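Side-chain contacts in fiber protein (Human adenovirus 14, PDB 3F0Y), which forms the trimeric knob at the tip of the viral fiber, through which the virus probably attaches to a receptor on its host cell: residues D32-E35 with S36-K40; V46-A50 with L51-F55; N130-E133 with K134-Y137; A184-G187 with Q188-T192. One frame throughout, in Å; residues are numbered along the deposited sequence.

Overall arrangement
The four contacts are local turns of one knob subunit, and they follow one another along the chain without overlapping. Contact 1 leads into strand 39-48, and contact 2 lies at that strand's far end, where it turns into strand 51-60; their centres are about 28 Å apart, on opposite sides of the chain's centre. Contact 3 leads into strand 137-145 of the second sheet, while contact 4 lies in the loop between strands 171-180 and 199-204, about 37 Å from contact 3 between centres. None of the four touches another within the chain. Across the trimer, however, Lys134 of contact 3 reaches Thr192 of contact 4 on another subunit, so turns widely separated in one chain meet at a subunit interface.

Contact 1 (D32-E35 with S36-K40); sequences DSSE and SNDCK
Ser34 and Asp38 meet across a short bend of the chain, and the aspartate shows how one carboxylate can gather a loop around itself. Its CB lies 3.5 Å from Ser34 OG. With CG set between the backbone N and the carbonyl carbon of Asp38 (chi1 53°), the carboxylate is turned toward Ser34, and CG comes to 3.4 Å from Ser34 OG. At the tip, OD2 receives the serine hydroxyl in a short hydrogen bond, Ser34 OG to Asp38 OD2, of 2.6 Å. The donor arrives on the anti side of that oxygen, 22° out of the carboxylate plane. Ser34 CB rests 3.4 Å from the same Asp38 OD2 and 3.5 Å from the carbonyl oxygen of Ser36. The backbone N-H of Met31 also bonds to OD2, and that of Met30 bonds to OD1. A classic beta bulge, with Asp38 and Cys39 set opposite the single residue Cys28, leads into strand 39-48. Three donors thus converge on a buried carboxylate; they would probably favour its ionised form, and they link Met30, Met31 and Ser34 to the residue just before the strand.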
loop_
_atom_site.group_PDB
_atom_site.type_symbol
_atom_site.label_atom_id
_atom_site.label_comp_id
_atom_site.label_asym_id
_atom_site.label_seq_id
_atom_site.Cartn_x
_atom_site.Cartn_y
_atom_site.Cartn_z
ATOM N N ASP A 32 -14.948 -16.593 -18.798
ATOM C CA ASP A 32 -15.830 -17.760 -18.845
ATOM C C ASP A 32 -15.913 -18.306 -20.273
ATOM O O ASP A 32 -15.950 -19.523 -20.478
ATOM C CB ASP A 32 -17.230 -17.397 -18.328
ATOM C CG ASP A 32 -17.985 -18.599 -17.767
ATOM O OD1 ASP A 32 -17.859 -19.712 -18.321
ATOM O OD2 ASP A 32 -18.713 -18.425 -16.765
ATOM N N SER A 33 -15.921 -17.403 -21.250
ATOM C CA SER A 33 -15.986 -17.780 -22.665
ATOM C C SER A 33 -14.752 -18.549 -23.151
ATOM O O SER A 33 -14.826 -19.265 -24.150
ATOM C CB SER A 33 -16.184 -16.538 -23.537
ATOM O OG SER A 33 -15.065 -15.671 -23.455
ATOM N N SER A 34 -13.625 -18.395 -22.455
ATOM C CA SER A 34 -12.391 -19.090 -22.822
ATOM C C SER A 34 -12.486 -20.589 -22.551
ATOM O O SER A 34 -13.175 -21.019 -21.624
ATOM C CB SER A 34 -11.199 -18.505 -22.061
ATOM O OG SER A 34 -10.997 -17.150 -22.408
ATOM N N GLU A 35 -11.798 -21.376 -23.373
ATOM C CA GLU A 35 -11.740 -22.830 -23.205
ATOM C C GLU A 35 -10.331 -23.324 -22.858
ATOM O O GLU A 35 -10.106 -24.524 -22.704
ATOM C CB GLU A 35 -12.258 -23.514 -24.469
ATOM C CG GLU A 35 -13.752 -23.311 -24.669
ATOM C CD GLU A 35 -14.225 -23.680 -26.056
ATOM O OE1 GLU A 35 -13.672 -24.625 -26.655
ATOM O OE2 GLU A 35 -15.162 -23.019 -26.543
ATOM N N SER A 36 -9.394 -22.386 -22.737
ATOM C CA SER A 36 -8.047 -22.662 -22.249
ATOM C C SER A 36 -7.537 -21.392 -21.568
ATOM O O SER A 36 -8.262 -20.397 -21.497
ATOM C CB SER A 36 -7.131 -23.074 -23.402
ATOM O OG SER A 36 -7.017 -22.041 -24.363
ATOM N N ASN A 37 -6.305 -21.424 -21.065
ATOM C CA ASN A 37 -5.725 -20.259 -20.396
ATOM C C ASN A 37 -5.649 -19.073 -21.347
ATOM O O ASN A 37 -5.173 -19.205 -22.476
ATOM C CB ASN A 37 -4.331 -20.574 -19.843
ATOM C CG ASN A 37 -4.364 -21.576 -18.702
ATOM O OD1 ASN A 37 -5.431 -21.988 -18.248
ATOM N ND2 ASN A 37 -3.186 -21.976 -18.235
ATOM N N ASP A 38 -6.125 -17.919 -20.881
ATOM C CA ASP A 38 -6.220 -16.720 -21.719
ATOM C C ASP A 38 -5.337 -15.558 -21.247
ATOM O O ASP A 38 -5.284 -14.519 -21.903
ATOM C CB ASP A 38 -7.684 -16.264 -21.839
ATOM C CG ASP A 38 -8.369 -16.086 -20.488
ATOM O OD1 ASP A 38 -7.673 -16.020 -19.451
ATOM O OD2 ASP A 38 -9.613 -16.017 -20.464
ATOM N N CYS A 39 -4.646 -15.731 -20.121
ATOM C CA CYS A 39 -3.788 -14.674 -19.587
ATOM C C CYS A 39 -2.768 -15.203 -18.586
ATOM O O CYS A 39 -2.838 -16.355 -18.149
ATOM C CB CYS A 39 -4.634 -13.587 -18.916
ATOM S SG CYS A 39 -5.453 -14.124 -17.401
ATOM N N LYS A 40 -1.816 -14.345 -18.236
ATOM C CA LYS A 40 -0.866 -14.624 -17.168
ATOM C C LYS A 40 -1.303 -13.861 -15.921
ATOM O O LYS A 40 -1.330 -12.630 -15.925
ATOM C CB LYS A 40 0.541 -14.182 -17.564
ATOM C CG LYS A 40 1.047 -14.757 -18.874
ATOM C CD LYS A 40 2.376 -14.130 -19.256
ATOM C CE LYS A 40 2.804 -14.531 -20.658
ATOM N NZ LYS A 40 4.183 -14.063 -20.962
#

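Contact 2 (V46-A50 with L51-F55); sequences VKTGA and LVTAF
The carbonyl oxygen of Val46 accepts the N-H of Thr53 at 2.7 Å from Thr53 N, with the donor in the carbonyl plane, and the CA-H of Val52 also approaches it, CA lying 3.4 Å from Val46 O. The return bond, Val46 N to Thr53 O, is 2.9 Å long and completes an antiparallel hydrogen-bonded pair. Two residues on, a type II' turn from Thr48 to Leu51 reverses the chain, with Gly49 in its positive-phi position. Two bonds close it: Thr48 N meets Leu51 O at 2.8 Å, and Leu51 N meets Thr48 O at 3.1 Å. Beside this pairing the threonine side chains cross at about a right angle. A chi1 of 57° points Thr48 OG1 across the hairpin, where it shares a 3.1 Å hydrogen bond with Thr53 OG1, in which either could donate. Val46, Thr48, Leu51 and Thr53 project from one face of the sheet, whereas Lys47 and Val52 project from the other. Along the trimer interface Thr48 packs on Thr48 of the second subunit, and Leu51 on Phe55 of the third. Within the sheet, this hairpin end joins strands 39-48 and 51-60, with strand 199-204 running antiparallel alongside 51-60.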
loop_
_atom_site.group_PDB
_atom_site.type_symbol
_atom_site.label_atom_id
_atom_site.label_comp_id
_atom_site.label_asym_id
_atom_site.label_seq_id
_atom_site.Cartn_x
_atom_site.Cartn_y
_atom_site.Cartn_z
ATOM N N VAL A 46 3.460 -12.298 0.085
ATOM C CA VAL A 46 4.609 -12.217 0.980
ATOM C C VAL A 46 4.153 -12.135 2.431
ATOM O O VAL A 46 3.298 -11.321 2.776
ATOM C CB VAL A 46 5.493 -11.005 0.657
ATOM C CG1 VAL A 46 6.694 -10.960 1.596
ATOM C CG2 VAL A 46 5.947 -11.055 -0.795
ATOM N N LYS A 47 4.734 -12.986 3.273
ATOM C CA LYS A 47 4.457 -12.968 4.706
ATOM C C LYS A 47 5.114 -11.758 5.351
ATOM O O LYS A 47 6.336 -11.618 5.312
ATOM C CB LYS A 47 4.961 -14.248 5.371
ATOM C CG LYS A 47 4.061 -15.438 5.125
ATOM C CD LYS A 47 4.697 -16.723 5.600
ATOM C CE LYS A 47 3.678 -17.833 5.632
ATOM N NZ LYS A 47 4.294 -19.156 5.911
ATOM N N THR A 48 4.295 -10.889 5.936
ATOM C CA THR A 48 4.768 -9.660 6.566
ATOM C C THR A 48 4.138 -9.517 7.952
ATOM O O THR A 48 3.099 -8.874 8.116
ATOM C CB THR A 48 4.435 -8.428 5.699
ATOM O OG1 THR A 48 3.025 -8.371 5.459
ATOM C CG2 THR A 48 5.161 -8.502 4.364
ATOM N N GLY A 49 4.779 -10.131 8.945
ATOM C CA GLY A 49 4.248 -10.168 10.304
ATOM C C GLY A 49 2.928 -10.916 10.352
ATOM O O GLY A 49 2.815 -12.015 9.816
ATOM N N ALA A 50 1.922 -10.305 10.969
ATOM C CA ALA A 50 0.584 -10.896 11.049
ATOM C C ALA A 50 -0.185 -10.806 9.728
ATOM O O ALA A 50 -1.265 -11.383 9.603
ATOM C CB ALA A 50 -0.214 -10.227 12.155
ATOM N N LEU A 51 0.365 -10.080 8.757
ATOM C CA LEU A 51 -0.311 -9.837 7.487
ATOM C C LEU A 51 0.353 -10.568 6.333
ATOM O O LEU A 51 1.500 -11.004 6.429
ATOM C CB LEU A 51 -0.302 -8.340 7.170
ATOM C CG LEU A 51 -0.837 -7.393 8.242
ATOM C CD1 LEU A 51 -0.739 -5.961 7.754
ATOM C CD2 LEU A 51 -2.267 -7.746 8.603
ATOM N N VAL A 52 -0.391 -10.689 5.239
ATOM C CA VAL A 52 0.161 -11.073 3.950
ATOM C C VAL A 52 0.122 -9.836 3.068
ATOM O O VAL A 52 -0.901 -9.155 3.002
ATOM C CB VAL A 52 -0.654 -12.207 3.286
ATOM C CG1 VAL A 52 -0.434 -12.230 1.774
ATOM C CG2 VAL A 52 -0.291 -13.551 3.899
ATOM N N THR A 53 1.244 -9.531 2.426
ATOM C CA THR A 53 1.285 -8.524 1.372
ATOM C C THR A 53 0.963 -9.226 0.053
ATOM O O THR A 53 1.748 -10.043 -0.424
ATOM C CB THR A 53 2.676 -7.867 1.273
ATOM O OG1 THR A 53 3.043 -7.317 2.544
ATOM C CG2 THR A 53 2.683 -6.768 0.224
ATOM N N ALA A 54 -0.199 -8.918 -0.518
ATOM C CA ALA A 54 -0.639 -9.527 -1.773
ATOM C C ALA A 54 -0.433 -8.539 -2.913
ATOM O O ALA A 54 -0.878 -7.399 -2.837
ATOM C CB ALA A 54 -2.098 -9.940 -1.680
ATOM N N PHE A 55 0.230 -9.003 -3.968
ATOM C CA PHE A 55 0.704 -8.167 -5.063
ATOM C C PHE A 55 0.260 -8.843 -6.359
ATOM O O PHE A 55 0.754 -9.921 -6.695
ATOM C CB PHE A 55 2.231 -8.085 -4.957
ATOM C CG PHE A 55 2.909 -7.339 -6.074
ATOM C CD1 PHE A 55 3.132 -5.972 -5.978
ATOM C CD2 PHE A 55 3.392 -8.018 -7.188
ATOM C CE1 PHE A 55 3.792 -5.286 -6.989
ATOM C CE2 PHE A 55 4.050 -7.336 -8.205
ATOM C CZ PHE A 55 4.253 -5.971 -8.103
#

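Contact 3 (N130-E133 with K134-Y137); sequences NSRE and KENY
A 3-10 turn leads the chain into strand 137-145, and at its start Arg132 and Glu135, three residues apart, join side chains. The turn's backbone follows the usual i to i+3 pattern: Glu135 N bonds to Arg132 O at 3.0 Å, and Asn136 N to Glu133 O at 3.3 Å. The arginine chain, bent at chi3 (57°), folds round so that its guanidinium presents an edge to the glutamate. Arg132 NH2 donates to Glu135 OE1 at 3.1 Å in a salt bridge; the oxygen lies almost in the guanidinium plane, yet the donor stands 40° out of the carboxylate plane. Arg132 NE completes the salt bridge with a weak bond to Glu135 OE2, at 3.4 Å. A water held by Ser131 O also donates to Glu135 OE2, which ties the carboxylate back to the start of the turn, and a second water links Ser131 O with Lys134 N. Next to the Asn136 bond, Glu133 O lies 3.2 Å from Tyr137 CE1, oblique to the ring. Arg132 NH2 is shared with Thr123 O, while Lys134 NZ bonds to Thr145 O and Thr192 OG1 of the third subunit. Asn136 ND2 reaches Leu160 O, and both Asn136 and Tyr137 pack on Met159, so the turn lies against neighbouring strand 151-160 just where strand 137-145 begins.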
loop_
_atom_site.group_PDB
_atom_site.type_symbol
_atom_site.label_atom_id
_atom_site.label_comp_id
_atom_site.label_asym_id
_atom_site.label_seq_id
_atom_site.Cartn_x
_atom_site.Cartn_y
_atom_site.Cartn_z
ATOM N N ASN A 130 -23.347 -13.779 7.670
ATOM C CA ASN A 130 -24.033 -12.593 7.158
ATOM C C ASN A 130 -23.744 -11.334 7.975
ATOM O O ASN A 130 -23.613 -10.246 7.415
ATOM C CB ASN A 130 -25.549 -12.833 7.102
ATOM C CG ASN A 130 -25.947 -13.863 6.052
ATOM O OD1 ASN A 130 -25.159 -14.222 5.174
ATOM N ND2 ASN A 130 -27.185 -14.335 6.135
ATOM N N SER A 131 -23.634 -11.487 9.293
ATOM C CA SER A 131 -23.397 -10.346 10.182
ATOM C C SER A 131 -22.013 -9.722 9.989
ATOM O O SER A 131 -21.828 -8.535 10.254
ATOM C CB SER A 131 -23.590 -10.749 11.647
ATOM O OG SER A 131 -22.539 -11.583 12.097
ATOM N N ARG A 132 -21.050 -10.517 9.524
ATOM C CA ARG A 132 -19.679 -10.046 9.312
ATOM C C ARG A 132 -19.273 -10.018 7.838
ATOM O O ARG A 132 -18.093 -9.869 7.518
ATOM C CB ARG A 132 -18.706 -10.934 10.084
ATOM C CG ARG A 132 -18.966 -10.998 11.579
ATOM C CD ARG A 132 -17.923 -11.858 12.257
ATOM N NE ARG A 132 -16.576 -11.360 11.984
ATOM C CZ ARG A 132 -15.459 -12.076 12.090
ATOM N NH1 ARG A 132 -15.495 -13.349 12.474
ATOM N NH2 ARG A 132 -14.293 -11.505 11.807
ATOM N N GLU A 133 -20.252 -10.143 6.946
ATOM C CA GLU A 133 -20.002 -10.233 5.504
ATOM C C GLU A 133 -19.187 -9.065 4.931
ATOM O O GLU A 133 -18.403 -9.258 4.002
ATOM C CB GLU A 133 -21.333 -10.358 4.759
ATOM C CG GLU A 133 -21.211 -10.464 3.248
ATOM C CD GLU A 133 -22.490 -10.938 2.584
ATOM O OE1 GLU A 133 -23.561 -10.889 3.231
ATOM O OE2 GLU A 133 -22.421 -11.360 1.408
ATOM N N LYS A 134 -19.374 -7.865 5.481
ATOM C CA LYS A 134 -18.670 -6.669 5.002
ATOM C C LYS A 134 -17.159 -6.748 5.217
ATOM O O LYS A 134 -16.393 -6.139 4.472
ATOM C CB LYS A 134 -19.195 -5.407 5.695
ATOM C CG LYS A 134 -20.650 -5.067 5.406
ATOM C CD LYS A 134 -21.088 -3.871 6.245
ATOM C CE LYS A 134 -22.595 -3.673 6.249
ATOM N NZ LYS A 134 -23.043 -2.572 5.361
ATOM N N GLU A 135 -16.738 -7.495 6.235
ATOM C CA GLU A 135 -15.321 -7.603 6.589
ATOM C C GLU A 135 -14.510 -8.407 5.568
ATOM O O GLU A 135 -13.282 -8.331 5.550
ATOM C CB GLU A 135 -15.174 -8.219 7.983
ATOM C CG GLU A 135 -15.799 -7.371 9.086
ATOM C CD GLU A 135 -15.817 -8.070 10.428
ATOM O OE1 GLU A 135 -14.762 -8.585 10.843
ATOM O OE2 GLU A 135 -16.884 -8.093 11.076
ATOM N N ASN A 136 -15.202 -9.162 4.717
ATOM C CA ASN A 136 -14.558 -9.979 3.690
ATOM C C ASN A 136 -14.079 -9.192 2.467
ATOM O O ASN A 136 -13.399 -9.752 1.608
ATOM C CB ASN A 136 -15.515 -11.086 3.233
ATOM C CG ASN A 136 -15.834 -12.069 4.339
ATOM O OD1 ASN A 136 -16.840 -11.936 5.033
ATOM N ND2 ASN A 136 -14.969 -13.058 4.519
ATOM N N TYR A 137 -14.418 -7.904 2.394
ATOM C CA TYR A 137 -14.166 -7.105 1.197
ATOM C C TYR A 137 -12.989 -6.138 1.331
ATOM O O TYR A 137 -12.840 -5.443 2.337
ATOM C CB TYR A 137 -15.420 -6.321 0.812
ATOM C CG TYR A 137 -16.578 -7.196 0.399
ATOM C CD1 TYR A 137 -17.581 -7.529 1.305
ATOM C CD2 TYR A 137 -16.677 -7.689 -0.900
ATOM C CE1 TYR A 137 -18.651 -8.331 0.930
ATOM C CE2 TYR A 137 -17.746 -8.493 -1.285
ATOM C CZ TYR A 137 -18.728 -8.809 -0.363
ATOM O OH TYR A 137 -19.792 -9.607 -0.729
HETATM O O HOH W 1 -20.539 -6.955 8.174
HETATM O O HOH W 2 -19.262 -6.814 10.746
#

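Contact 4 (A184-G187 with Q188-T192); sequences APEG and QTSAT. With GOL (glycerol), chain K.
The surface loop between strands 171-180 and 199-204 contains a tight turn from Gly187 to Ala191, in which the Ser190 hydroxyl links Gly187 N to the Glu186 carboxylate. A chi1 of 65° brings Ser190 OG to the N-H of Gly187, which it accepts at 2.7 Å from Gly187 N. The same Ser190 OG donates onward to Glu186 OE1, also at 2.7 Å, meeting it on the anti side and 18° out of the carboxylate plane. Glu186 is bent at chi2 (-72°), which brings its carboxylate round to Ser190 OG. Gly187 O takes two backbone donors: Ala191 N at 3.0 Å, nearly along the C=O axis, and Ser190 N at 3.1 Å, well above the carbonyl plane. A water joins Glu186 OE2, Ser190 O and Thr192 OG1. Glu186 OE2 also bonds to Tyr144 OH and Ser147 N, and has a long, weak ion pair with Lys134 of the second subunit. A glycerol, probably from the crystallisation liquor, bridges Glu186 O and Gln188 N: its O3 donates to Glu186 O at 3.1 Å, and Gln188 N donates to its O2 at 3.1 Å. Overall the backbone makes a type I beta turn from Gly187 to Ser190, overlaid by an i+4 bond as in an alpha turn, with the serine side chain bonding back to the N-H at the turn's start.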
loop_
_atom_site.group_PDB
_atom_site.type_symbol
_atom_site.label_atom_id
_atom_site.label_comp_id
_atom_site.label_asym_id
_atom_site.label_seq_id
_atom_site.Cartn_x
_atom_site.Cartn_y
_atom_site.Cartn_z
ATOM N N ALA A 184 -13.874 3.771 -23.868
ATOM C CA ALA A 184 -13.062 2.580 -23.623
ATOM C C ALA A 184 -11.572 2.938 -23.592
ATOM O O ALA A 184 -11.166 3.936 -24.189
ATOM C CB ALA A 184 -13.327 1.529 -24.688
ATOM N N PRO A 185 -10.758 2.137 -22.879
ATOM C CA PRO A 185 -9.298 2.291 -22.887
ATOM C C PRO A 185 -8.691 2.382 -24.291
ATOM O O PRO A 185 -7.795 3.197 -24.524
ATOM C CB PRO A 185 -8.801 1.016 -22.197
ATOM C CG PRO A 185 -9.930 0.524 -21.392
ATOM C CD PRO A 185 -11.200 1.055 -21.980
ATOM N N GLU A 186 -9.181 1.550 -25.210
ATOM C CA GLU A 186 -8.621 1.454 -26.559
ATOM C C GLU A 186 -9.705 1.357 -27.625
ATOM O O GLU A 186 -10.875 1.118 -27.325
ATOM C CB GLU A 186 -7.727 0.213 -26.673
ATOM C CG GLU A 186 -6.538 0.173 -25.722
ATOM C CD GLU A 186 -5.431 1.147 -26.086
ATOM O OE1 GLU A 186 -5.536 1.846 -27.117
ATOM O OE2 GLU A 186 -4.437 1.207 -25.336
ATOM N N GLY A 187 -9.294 1.551 -28.875
ATOM C CA GLY A 187 -10.123 1.232 -30.032
ATOM C C GLY A 187 -9.709 -0.121 -30.576
ATOM O O GLY A 187 -8.670 -0.665 -30.182
ATOM N N GLN A 188 -10.515 -0.668 -31.482
ATOM C CA GLN A 188 -10.223 -1.964 -32.095
ATOM C C GLN A 188 -8.831 -2.002 -32.728
ATOM O O GLN A 188 -8.140 -3.020 -32.656
ATOM C CB GLN A 188 -11.278 -2.310 -33.149
ATOM C CG GLN A 188 -12.617 -2.729 -32.566
ATOM C CD GLN A 188 -13.685 -2.933 -33.626
ATOM O OE1 GLN A 188 -14.360 -3.962 -33.652
ATOM N NE2 GLN A 188 -13.842 -1.952 -34.508
ATOM N N THR A 189 -8.426 -0.888 -33.336
ATOM C CA THR A 189 -7.152 -0.806 -34.045
ATOM C C THR A 189 -5.967 -0.446 -33.139
ATOM O O THR A 189 -4.816 -0.651 -33.528
ATOM C CB THR A 189 -7.231 0.216 -35.203
ATOM O OG1 THR A 189 -7.572 1.508 -34.688
ATOM C CG2 THR A 189 -8.278 -0.209 -36.224
ATOM N N SER A 190 -6.244 0.082 -31.945
ATOM C CA SER A 190 -5.189 0.507 -31.013
ATOM C C SER A 190 -4.915 -0.503 -29.888
ATOM O O SER A 190 -3.867 -0.440 -29.245
ATOM C CB SER A 190 -5.527 1.876 -30.409
ATOM O OG SER A 190 -6.688 1.819 -29.598
ATOM N N ALA A 191 -5.849 -1.421 -29.646
ATOM C CA ALA A 191 -5.668 -2.442 -28.614
ATOM C C ALA A 191 -4.481 -3.347 -28.947
ATOM O O ALA A 191 -4.259 -3.688 -30.109
ATOM C CB ALA A 191 -6.935 -3.275 -28.456
ATOM N N THR A 192 -3.716 -3.712 -27.922
ATOM C CA THR A 192 -2.596 -4.636 -28.073
ATOM C C THR A 192 -2.672 -5.719 -27.000
ATOM O O THR A 192 -3.170 -6.815 -27.258
ATOM C CB THR A 192 -1.237 -3.904 -28.001
ATOM O OG1 THR A 192 -1.162 -3.141 -26.790
ATOM C CG2 THR A 192 -1.067 -2.978 -29.191
HETATM C C1 GOL K . -15.713 0.465 -30.364
HETATM O O1 GOL K . -16.066 0.072 -31.673
HETATM C C2 GOL K . -14.343 1.135 -30.367
HETATM O O2 GOL K . -13.442 0.379 -31.148
HETATM C C3 GOL K . -13.812 1.261 -28.939
HETATM O O3 GOL K . -13.215 2.524 -28.723
HETATM O O HOH W 3 -2.126 -0.577 -26.574
#